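Local coordinates for glycoside Hydrolase (Bacteroides uniformis, PDB 5T99), which probably hydrolyses beta-galactosidic bonds at the ends of agarose-derived oligosaccharides, as a family 2 glycoside hydrolase of a human gut bacterium, at residues 417-422 with 451-456; 422-427 with 458-463; 466-471 with 489-494. All blocks are in the same frame, centred on the assembly; numbering follows the deposited sequence. Where two conformers were deposited one is given.

Contact 1 of 3, residues 417-422 with 451-456; sequences EILEQS and FNYYPA. With GIF (D-galacto-isofagomine), chain C; EDO (1,2-ethanediol), chain P.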
loop_
_atom_site.group_PDB
_atom_site.type_symbol
_atom_site.label_atom_id
_atom_site.label_comp_id
_atom_site.label_asym_id
_atom_site.label_seq_id
_atom_site.Cartn_x
_atom_site.Cartn_y
_atom_site.Cartn_z
ATOM N N GLU A 417 16.248 -8.734 -1.338
ATOM C CA GLU A 417 16.848 -9.846 -2.110
ATOM C C GLU A 417 17.999 -9.424 -3.022
ATOM O O GLU A 417 18.154 -9.953 -4.120
ATOM C CB GLU A 417 15.766 -10.574 -2.929
ATOM C CG GLU A 417 14.623 -11.108 -2.089
ATOM C CD GLU A 417 13.709 -12.055 -2.841
ATOM O OE1 GLU A 417 13.532 -11.901 -4.070
ATOM O OE2 GLU A 417 13.151 -12.950 -2.190
ATOM N N ILE A 418 18.795 -8.465 -2.576
ATOM C CA ILE A 418 19.838 -7.888 -3.424
ATOM C C ILE A 418 20.959 -8.883 -3.745
ATOM O O ILE A 418 21.312 -9.714 -2.914
ATOM C CB ILE A 418 20.399 -6.558 -2.857
ATOM C CG1 ILE A 418 21.259 -6.746 -1.579
ATOM C CG2 ILE A 418 19.277 -5.538 -2.711
ATOM C CD1 ILE A 418 20.590 -7.209 -0.299
ATOM N N LEU A 419 21.499 -8.801 -4.961
ATOM C CA LEU A 419 22.512 -9.772 -5.428
ATOM C C LEU A 419 23.847 -9.706 -4.654
ATOM O O LEU A 419 24.584 -10.702 -4.587
ATOM C CB LEU A 419 22.747 -9.628 -6.938
ATOM C CG LEU A 419 21.778 -10.418 -7.836
ATOM C CD1 LEU A 419 20.326 -10.338 -7.371
ATOM C CD2 LEU A 419 21.906 -9.957 -9.282
ATOM N N GLU A 420 24.111 -8.553 -4.033
ATOM C CA GLU A 420 25.285 -8.349 -3.182
ATOM C C GLU A 420 25.349 -9.314 -1.984
ATOM O O GLU A 420 26.419 -9.490 -1.405
ATOM C CB GLU A 420 25.373 -6.881 -2.701
ATOM C CG GLU A 420 25.762 -5.860 -3.781
ATOM C CD GLU A 420 24.627 -5.436 -4.728
ATOM O OE1 GLU A 420 23.490 -5.981 -4.659
ATOM O OE2 GLU A 420 24.871 -4.541 -5.570
ATOM N N GLN A 421 24.236 -9.956 -1.628
ATOM C CA GLN A 421 24.253 -11.064 -0.665
ATOM C C GLN A 421 25.318 -12.137 -0.973
ATOM O O GLN A 421 25.925 -12.696 -0.049
ATOM C CB GLN A 421 22.892 -11.762 -0.618
ATOM C CG GLN A 421 21.763 -10.978 0.018
ATOM C CD GLN A 421 20.446 -11.667 -0.226
ATOM O OE1 GLN A 421 19.948 -12.399 0.630
ATOM N NE2 GLN A 421 19.905 -11.491 -1.420
ATOM N N SER A 422 25.520 -12.436 -2.260
ATOM C CA SER A 422 26.535 -13.418 -2.666
ATOM C C SER A 422 27.946 -12.866 -3.023
ATOM O O SER A 422 28.828 -13.669 -3.277
ATOM C CB SER A 422 25.993 -14.338 -3.783
ATOM O OG SER A 422 25.796 -13.627 -4.991
ATOM N N PHE A 451 16.473 -10.689 3.280
ATOM C CA PHE A 451 17.483 -11.623 2.759
ATOM C C PHE A 451 16.885 -12.945 2.286
ATOM O O PHE A 451 16.314 -13.691 3.086
ATOM C CB PHE A 451 18.535 -11.919 3.822
ATOM C CG PHE A 451 19.257 -10.697 4.322
ATOM C CD1 PHE A 451 20.012 -9.915 3.454
ATOM C CD2 PHE A 451 19.195 -10.333 5.673
ATOM C CE1 PHE A 451 20.690 -8.793 3.926
ATOM C CE2 PHE A 451 19.864 -9.213 6.141
ATOM C CZ PHE A 451 20.618 -8.442 5.269
ATOM N N ASN A 452 17.034 -13.238 0.993
ATOM C CA ASN A 452 16.590 -14.527 0.423
ATOM C C ASN A 452 17.674 -15.582 0.286
ATOM O O ASN A 452 17.347 -16.770 0.176
ATOM C CB ASN A 452 15.884 -14.350 -0.922
ATOM C CG ASN A 452 16.766 -13.732 -1.994
ATOM O OD1 ASN A 452 17.711 -12.991 -1.706
ATOM N ND2 ASN A 452 16.421 -14.002 -3.255
ATOM N N TYR A 453 18.948 -15.194 0.281
ATOM C CA TYR A 453 20.004 -16.203 0.236
ATOM C C TYR A 453 20.251 -16.648 1.682
ATOM O O TYR A 453 20.086 -15.859 2.628
ATOM C CB TYR A 453 21.280 -15.674 -0.417
ATOM C CG TYR A 453 21.200 -15.245 -1.882
ATOM C CD1 TYR A 453 19.991 -15.152 -2.571
ATOM C CD2 TYR A 453 22.358 -14.878 -2.566
ATOM C CE1 TYR A 453 19.943 -14.737 -3.897
ATOM C CE2 TYR A 453 22.316 -14.452 -3.886
ATOM C CZ TYR A 453 21.104 -14.382 -4.544
ATOM O OH TYR A 453 21.043 -13.962 -5.854
ATOM N N TYR A 454 20.591 -17.919 1.851
ATOM C CA TYR A 454 20.989 -18.457 3.149
ATOM C C TYR A 454 21.994 -19.611 2.954
ATOM O O TYR A 454 21.716 -20.524 2.182
ATOM C CB TYR A 454 19.774 -18.942 3.952
ATOM C CG TYR A 454 20.177 -19.438 5.316
ATOM C CD1 TYR A 454 20.226 -18.579 6.406
ATOM C CD2 TYR A 454 20.570 -20.763 5.504
ATOM C CE1 TYR A 454 20.636 -19.028 7.650
ATOM C CE2 TYR A 454 20.979 -21.224 6.741
ATOM C CZ TYR A 454 21.013 -20.354 7.812
ATOM O OH TYR A 454 21.412 -20.835 9.045
ATOM N N PRO A 455 23.134 -19.614 3.657
ATOM C CA PRO A 455 23.488 -18.660 4.732
ATOM C C PRO A 455 24.251 -17.384 4.292
ATOM O O PRO A 455 24.640 -16.600 5.155
ATOM C CB PRO A 455 24.375 -19.521 5.650
ATOM C CG PRO A 455 25.071 -20.450 4.698
ATOM C CD PRO A 455 24.045 -20.776 3.634
ATOM N N ALA A 456 24.431 -17.168 2.987
ATOM C CA ALA A 456 25.365 -16.148 2.452
ATOM C C ALA A 456 25.461 -14.818 3.225
ATOM O O ALA A 456 26.477 -14.570 3.851
ATOM C CB ALA A 456 25.107 -15.895 0.966
HETATM C C GIF C . 10.495 -11.009 -4.144
HETATM N N GIF C . 10.520 -12.364 -3.613
HETATM O O GIF C . 7.624 -15.367 -5.018
HETATM C C1 GIF C . 9.096 -10.657 -4.608
HETATM O O1 GIF C . 9.269 -11.802 -6.713
HETATM C C2 GIF C . 8.512 -11.744 -5.506
HETATM O O2 GIF C . 9.136 -9.423 -5.321
HETATM C C3 GIF C . 8.527 -13.108 -4.823
HETATM C C4 GIF C . 9.939 -13.461 -4.366
HETATM C C5 GIF C . 7.986 -14.192 -5.757
HETATM C C1 EDO P . 13.452 -16.670 -2.457
HETATM O O1 EDO P . 14.425 -17.532 -1.826
HETATM C C2 EDO P . 13.732 -16.518 -3.945
HETATM O O2 EDO P . 13.077 -15.335 -4.414
HETATM O O HOH W 1 17.582 -12.429 -5.619
#
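The amide of Q421 lies over one face of the Y453 ring, its plane 24° from the ring's, with NE2 3.8 Å above the ring plane and displaced toward the rim; S422 CB meets the same ring at its edge. A second stack forms nearer the ligand, where the carboxylate of E417 and the amide of N452 face each other with their planes 19° apart. The F451 ring takes Q421 OE1 at its edge.

Q421 ties these layers together. CG sits anti to the carbonyl carbon (chi1 -71°) and the chain then runs out extended, which carries the amide across to 451-453. From Q421 NE2 one bond of 2.7 Å goes to N452 OD1, nearly straight and close to the line of that C=O. Q421 NE2 also donates to I418 O, likewise over 2.7 Å, and both acceptors lie close to the Q421 amide plane. Y453 N donates to Q421 OE1 over 3.0 Å, from above the carbonyl plane. Three bonds thus fix how the amide is turned. Water 1 accepts from N452 ND2 and donates to E417 O, a further bridge between the loops.

E417 belongs to the ligand pocket: its OE2 accepts a weak bond of 3.0 Å from the N of D-galacto-isofagomine. N472 ND2 bonds to OE2 too, and with the N452 stack helps set how the carboxylate is turned.

Both loops leave the C-terminal ends of neighbouring parallel barrel strands, 409-416 and 447-451. A pocket glutamate just beyond strand 409-416 is consistent with the acid/base position of family 2 TIM barrels. The loops lead into helices 427-441 and 456-459, while F451 bonds through its backbone to G470 and N472 of strand 468-472.

Contact 2 of 3, residues 422-427 with 458-463; sequences SDKKKG and FDNNMA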
loop_
_atom_site.group_PDB
_atom_site.type_symbol
_atom_site.label_atom_id
_atom_site.label_comp_id
_atom_site.label_asym_id
_atom_site.label_seq_id
_atom_site.Cartn_x
_atom_site.Cartn_y
_atom_site.Cartn_z
ATOM N N SER A 422 25.520 -12.436 -2.260
ATOM C CA SER A 422 26.535 -13.418 -2.666
ATOM C C SER A 422 27.946 -12.866 -3.023
ATOM O O SER A 422 28.828 -13.669 -3.277
ATOM C CB SER A 422 25.993 -14.338 -3.783
ATOM O OG SER A 422 25.796 -13.627 -4.991
ATOM N N ASP A 423 28.149 -11.538 -3.061
ATOM C CA ASP A 423 29.516 -10.945 -3.133
ATOM C C ASP A 423 30.157 -11.115 -1.760
ATOM O O ASP A 423 29.962 -10.296 -0.854
ATOM C CB ASP A 423 29.513 -9.456 -3.562
ATOM C CG ASP A 423 30.953 -8.848 -3.747
ATOM O OD1 ASP A 423 31.987 -9.466 -3.387
ATOM O OD2 ASP A 423 31.048 -7.711 -4.269
ATOM N N LYS A 424 30.919 -12.190 -1.620
ATOM C CA LYS A 424 31.498 -12.574 -0.333
ATOM C C LYS A 424 32.428 -11.519 0.293
ATOM O O LYS A 424 32.302 -11.214 1.481
ATOM C CB LYS A 424 32.209 -13.926 -0.476
ATOM C CG LYS A 424 32.647 -14.543 0.836
ATOM C CD LYS A 424 33.156 -15.966 0.634
ATOM C CE LYS A 424 34.040 -16.408 1.802
ATOM N NZ LYS A 424 34.191 -17.892 1.882
ATOM N N LYS A 425 33.326 -10.956 -0.514
ATOM C CA LYS A 425 34.346 -10.018 -0.025
ATOM C C LYS A 425 33.794 -8.638 0.316
ATOM O O LYS A 425 34.158 -8.081 1.350
ATOM C CB LYS A 425 35.519 -9.873 -1.031
ATOM C CG LYS A 425 36.736 -10.746 -0.710
ATOM C CD LYS A 425 37.309 -11.486 -1.920
ATOM C CE LYS A 425 37.952 -10.559 -2.948
ATOM N NZ LYS A 425 38.491 -11.325 -4.114
ATOM N N LYS A 426 32.944 -8.095 -0.559
ATOM C CA LYS A 426 32.575 -6.672 -0.522
ATOM C C LYS A 426 31.088 -6.321 -0.445
ATOM O O LYS A 426 30.769 -5.163 -0.208
ATOM C CB LYS A 426 33.214 -5.943 -1.715
ATOM C CG LYS A 426 34.736 -5.840 -1.636
ATOM C CD LYS A 426 35.203 -4.926 -0.502
ATOM C CE LYS A 426 36.699 -4.660 -0.574
ATOM N NZ LYS A 426 37.124 -3.633 0.416
ATOM N N GLY A 427 30.191 -7.290 -0.609
ATOM C CA GLY A 427 28.744 -7.031 -0.583
ATOM C C GLY A 427 28.289 -6.308 0.686
ATOM O O GLY A 427 27.503 -5.363 0.606
ATOM N N PHE A 458 24.387 -13.829 6.048
ATOM C CA PHE A 458 24.725 -14.083 7.452
ATOM C C PHE A 458 26.205 -14.431 7.666
ATOM O O PHE A 458 26.821 -13.990 8.663
ATOM C CB PHE A 458 23.820 -15.161 8.033
ATOM C CG PHE A 458 22.389 -14.742 8.107
ATOM C CD1 PHE A 458 21.931 -14.008 9.190
ATOM C CD2 PHE A 458 21.511 -15.019 7.073
ATOM C CE1 PHE A 458 20.622 -13.592 9.256
ATOM C CE2 PHE A 458 20.198 -14.583 7.132
ATOM C CZ PHE A 458 19.753 -13.876 8.227
ATOM N N ASP A 459 26.759 -15.226 6.742
ATOM C CA ASP A 459 28.180 -15.632 6.771
ATOM C C ASP A 459 29.123 -14.592 6.146
ATOM O O ASP A 459 30.314 -14.572 6.463
ATOM C CB ASP A 459 28.379 -16.971 6.039
ATOM C CG ASP A 459 27.716 -18.150 6.748
ATOM O OD1 ASP A 459 27.262 -18.016 7.907
ATOM O OD2 ASP A 459 27.659 -19.235 6.124
ATOM N N ASN A 460 28.582 -13.752 5.257
ATOM C CA ASN A 460 29.349 -12.723 4.574
ATOM C C ASN A 460 29.295 -11.342 5.259
ATOM O O ASN A 460 29.540 -10.320 4.609
ATOM C CB ASN A 460 28.848 -12.581 3.132
ATOM C CG ASN A 460 28.960 -13.865 2.328
ATOM O OD1 ASN A 460 29.579 -14.828 2.754
ATOM N ND2 ASN A 460 28.338 -13.878 1.155
ATOM N N ASN A 461 28.953 -11.298 6.551
ATOM C CA ASN A 461 28.990 -10.045 7.327
ATOM C C ASN A 461 28.020 -8.961 6.812
ATOM O O ASN A 461 28.236 -7.797 7.081
ATOM C CB ASN A 461 30.445 -9.522 7.375
ATOM C CG ASN A 461 30.700 -8.521 8.488
ATOM O OD1 ASN A 461 30.180 -8.625 9.609
ATOM N ND2 ASN A 461 31.534 -7.545 8.179
ATOM N N MET A 462 26.953 -9.343 6.090
ATOM C CA MET A 462 25.964 -8.381 5.561
ATOM C C MET A 462 24.815 -8.144 6.537
ATOM O O MET A 462 24.498 -7.005 6.858
ATOM C CB MET A 462 25.392 -8.824 4.211
ATOM C CG MET A 462 24.368 -7.848 3.635
ATOM S SD MET A 462 23.753 -8.244 1.981
ATOM C CE MET A 462 25.060 -7.580 0.955
ATOM N N ALA A 463 24.183 -9.230 6.982
ATOM C CA ALA A 463 23.087 -9.188 7.971
ATOM C C ALA A 463 23.419 -8.374 9.240
ATOM O O ALA A 463 22.537 -7.769 9.850
ATOM C CB ALA A 463 22.686 -10.604 8.350
HETATM O O HOH W 2 30.063 -9.283 2.198
#
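M462 reaches G427 by running straight out, CG opposite its backbone N (chi1 -180°) and chi2 also extended, before a bend at chi3 of -82° turns the methyl onto the glycine. K424 starts in a similar way, chi1 -170°, which sets its CG against the N460 amide, the two side chains meeting at about a right angle.

The touching atoms are few. M462 CE lies 3.3 Å from G427 O, against a backbone with no side chain between. At the other end K424 CG is 3.6 Å from N460 OD1, while N460 ND2 passes 3.7 Å from K424 CA on its way to its real partner, the carbonyl of Q421. Water 2 lies between the two backbones, 2.7 Å from N460 O and 3.0 Å from K424 O. Within 422-427, G427 N bonds to D423 O, which closes the turn.

The contact lies in the layer outside the barrel strands, joining the turn before helix 427-441 to the end of helix 456-459; M462 also packs on A431 of the former helix and on F451 of strand 447-451.

Contact 3 of 3, residues 466-471 with 489-494; sequences VDIAGM and PLYGSE. With GIF (D-galacto-isofagomine), chain C.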
loop_
_atom_site.group_PDB
_atom_site.type_symbol
_atom_site.label_atom_id
_atom_site.label_comp_id
_atom_site.label_asym_id
_atom_site.label_seq_id
_atom_site.Cartn_x
_atom_site.Cartn_y
_atom_site.Cartn_z
ATOM N N VAL A 466 22.840 -4.078 9.297
ATOM C CA VAL A 466 21.560 -3.442 9.598
ATOM C C VAL A 466 21.210 -3.804 11.023
ATOM O O VAL A 466 21.807 -4.725 11.607
ATOM C CB VAL A 466 20.416 -3.847 8.625
ATOM C CG1 VAL A 466 20.642 -3.214 7.268
ATOM C CG2 VAL A 466 20.275 -5.360 8.479
ATOM N N ASP A 467 20.260 -3.065 11.582
ATOM C CA ASP A 467 19.837 -3.269 12.963
ATOM C C ASP A 467 19.040 -4.574 13.161
ATOM O O ASP A 467 19.181 -5.245 14.190
ATOM C CB ASP A 467 19.007 -2.063 13.451
ATOM C CG ASP A 467 19.814 -0.776 13.532
ATOM O OD1 ASP A 467 20.901 -0.776 14.147
ATOM O OD2 ASP A 467 19.346 0.250 12.993
ATOM N N ILE A 468 18.185 -4.908 12.195
ATOM C CA ILE A 468 17.292 -6.070 12.298
ATOM C C ILE A 468 17.312 -6.811 10.962
ATOM O O ILE A 468 17.084 -6.207 9.904
ATOM C CB ILE A 468 15.842 -5.663 12.653
ATOM C CG1 ILE A 468 15.788 -4.849 13.968
ATOM C CG2 ILE A 468 14.965 -6.897 12.814
ATOM C CD1 ILE A 468 14.468 -4.143 14.214
ATOM N N ALA A 469 17.586 -8.116 11.021
ATOM C CA ALA A 469 17.682 -8.955 9.823
ATOM C C ALA A 469 16.330 -9.609 9.477
ATOM O O ALA A 469 15.713 -10.276 10.325
ATOM C CB ALA A 469 18.748 -10.028 10.020
ATOM N N GLY A 470 15.884 -9.411 8.237
ATOM C CA GLY A 470 14.712 -10.098 7.713
ATOM C C GLY A 470 15.097 -11.283 6.838
ATOM O O GLY A 470 15.956 -11.145 5.975
ATOM N N MET A 471 14.454 -12.434 7.049
ATOM C CA MET A 471 14.647 -13.617 6.194
ATOM C C MET A 471 13.468 -13.829 5.243
ATOM O O MET A 471 12.308 -13.833 5.669
ATOM C CB MET A 471 14.825 -14.870 7.050
ATOM C CG MET A 471 16.017 -14.804 7.977
ATOM S SD MET A 471 16.231 -16.326 8.899
ATOM C CE MET A 471 17.137 -17.298 7.715
ATOM N N PRO A 489 18.701 -9.586 15.853
ATOM C CA PRO A 489 17.236 -9.547 15.881
ATOM C C PRO A 489 16.696 -9.981 14.518
ATOM O O PRO A 489 17.281 -9.603 13.485
ATOM C CB PRO A 489 16.917 -8.070 16.157
ATOM C CG PRO A 489 18.206 -7.436 16.576
ATOM C CD PRO A 489 19.284 -8.230 15.904
ATOM N N LEU A 490 15.602 -10.756 14.522
ATOM C CA LEU A 490 15.123 -11.464 13.330
ATOM C C LEU A 490 13.612 -11.389 13.145
ATOM O O LEU A 490 12.852 -11.296 14.114
ATOM C CB LEU A 490 15.547 -12.943 13.379
ATOM C CG LEU A 490 17.046 -13.210 13.232
ATOM C CD1 LEU A 490 17.437 -14.528 13.877
ATOM C CD2 LEU A 490 17.471 -13.198 11.778
ATOM N N TYR A 491 13.192 -11.427 11.886
ATOM C CA TYR A 491 11.795 -11.611 11.527
ATOM C C TYR A 491 11.727 -12.195 10.123
ATOM O O TYR A 491 12.724 -12.223 9.412
ATOM C CB TYR A 491 11.012 -10.280 11.621
ATOM C CG TYR A 491 11.405 -9.273 10.583
ATOM C CD1 TYR A 491 10.623 -9.050 9.452
ATOM C CD2 TYR A 491 12.576 -8.553 10.718
ATOM C CE1 TYR A 491 11.010 -8.124 8.492
ATOM C CE2 TYR A 491 12.970 -7.641 9.762
ATOM C CZ TYR A 491 12.193 -7.435 8.646
ATOM O OH TYR A 491 12.606 -6.527 7.702
ATOM N N GLY A 492 10.553 -12.668 9.730
ATOM C CA GLY A 492 10.334 -13.154 8.376
ATOM C C GLY A 492 9.920 -11.997 7.502
ATOM O O GLY A 492 8.757 -11.580 7.522
ATOM N N SER A 493 10.861 -11.459 6.732
ATOM C CA SER A 493 10.561 -10.306 5.867
ATOM C C SER A 493 9.688 -10.648 4.665
ATOM O O SER A 493 9.041 -9.762 4.109
ATOM C CB SER A 493 11.837 -9.591 5.429
ATOM O OG SER A 493 12.870 -10.502 5.123
ATOM N N GLU A 494 9.665 -11.912 4.259
ATOM C CA GLU A 494 8.796 -12.353 3.161
ATOM C C GLU A 494 8.480 -13.835 3.371
ATOM O O GLU A 494 9.391 -14.637 3.618
ATOM C CB GLU A 494 9.465 -12.095 1.811
ATOM C CG GLU A 494 8.558 -11.536 0.740
ATOM C CD GLU A 494 9.279 -11.398 -0.590
ATOM O OE1 GLU A 494 10.047 -10.432 -0.739
ATOM O OE2 GLU A 494 9.077 -12.258 -1.489
HETATM C C GIF C . 10.495 -11.009 -4.144
HETATM N N GIF C . 10.520 -12.364 -3.613
HETATM O O GIF C . 7.624 -15.367 -5.018
HETATM C C1 GIF C . 9.096 -10.657 -4.608
HETATM O O1 GIF C . 9.269 -11.802 -6.713
HETATM C C2 GIF C . 8.512 -11.744 -5.506
HETATM O O2 GIF C . 9.136 -9.423 -5.321
HETATM C C3 GIF C . 8.527 -13.108 -4.823
HETATM C C4 GIF C . 9.939 -13.461 -4.366
HETATM C C5 GIF C . 7.986 -14.192 -5.757
#
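Y491 lays its ring against G470, whose CA stands 3.9 Å from the ring centroid and 21° off its normal, a CH-pi contact over the face. Y491 CG lies between its backbone N and carbonyl carbon (chi1 69°), which swings the ring back across the neighbouring strand, and I468 CG2 meets the ring edge at 3.6 Å from Y491 CD2. The glycine leaves room for both this ring and S493, whose OG lies 2.9 Å from G470 C. Beyond the ring, Y491 OH bonds to T448 OG1, and S493 OG to N472 OD1.

The central backbone is just as closely joined. A469 N donates to P489 O over 2.9 Å, Y491 N to A469 O, and M471 N to Y491 O over 2.9 Å, as in a parallel sheet. On the other face of the sheet, A469 CB rests on L490 CD2.

The pairing is looser at the C-terminal end. S493 N reaches M471 O through a weak, bent bond, and here the chain turns a corner. Past it E494 turns from strand 468-472 and sends its extended side chain into the ligand pocket, where the N of D-galacto-isofagomine donates to E494 OE2 over 2.6 Å. Y473 OH also bonds to E494 OE2, and R346 makes a salt bridge with OE1.

Strands 468-472 and 490-495, joined through helix 478-484, form a right-handed beta-alpha-beta unit of the TIM barrel, with the pocket residue carried at the C-terminal end of its second strand, as is usual in such barrels.

All three contacts lie on one side of the TIM barrel, where strands 409-416, 447-451, 468-472 and 490-495 run in parallel succession. Contacts 1 and 2 share S422 and are centred about 8 Å apart, and their segments alternate along the chain; contact 3 follows both in sequence, its centre about 13 Å from that of contact 1 and 15 Å from that of contact 2. Y454 packs on M471 between contacts 1 and 3, and F458 on M471 and L490 between contacts 2 and 3. E417 and E494 converge on the same ligand, consistent with the catalytic pair of family 2 enzymes, whereas contact 2 lies farther from it, in the layer outside the strands.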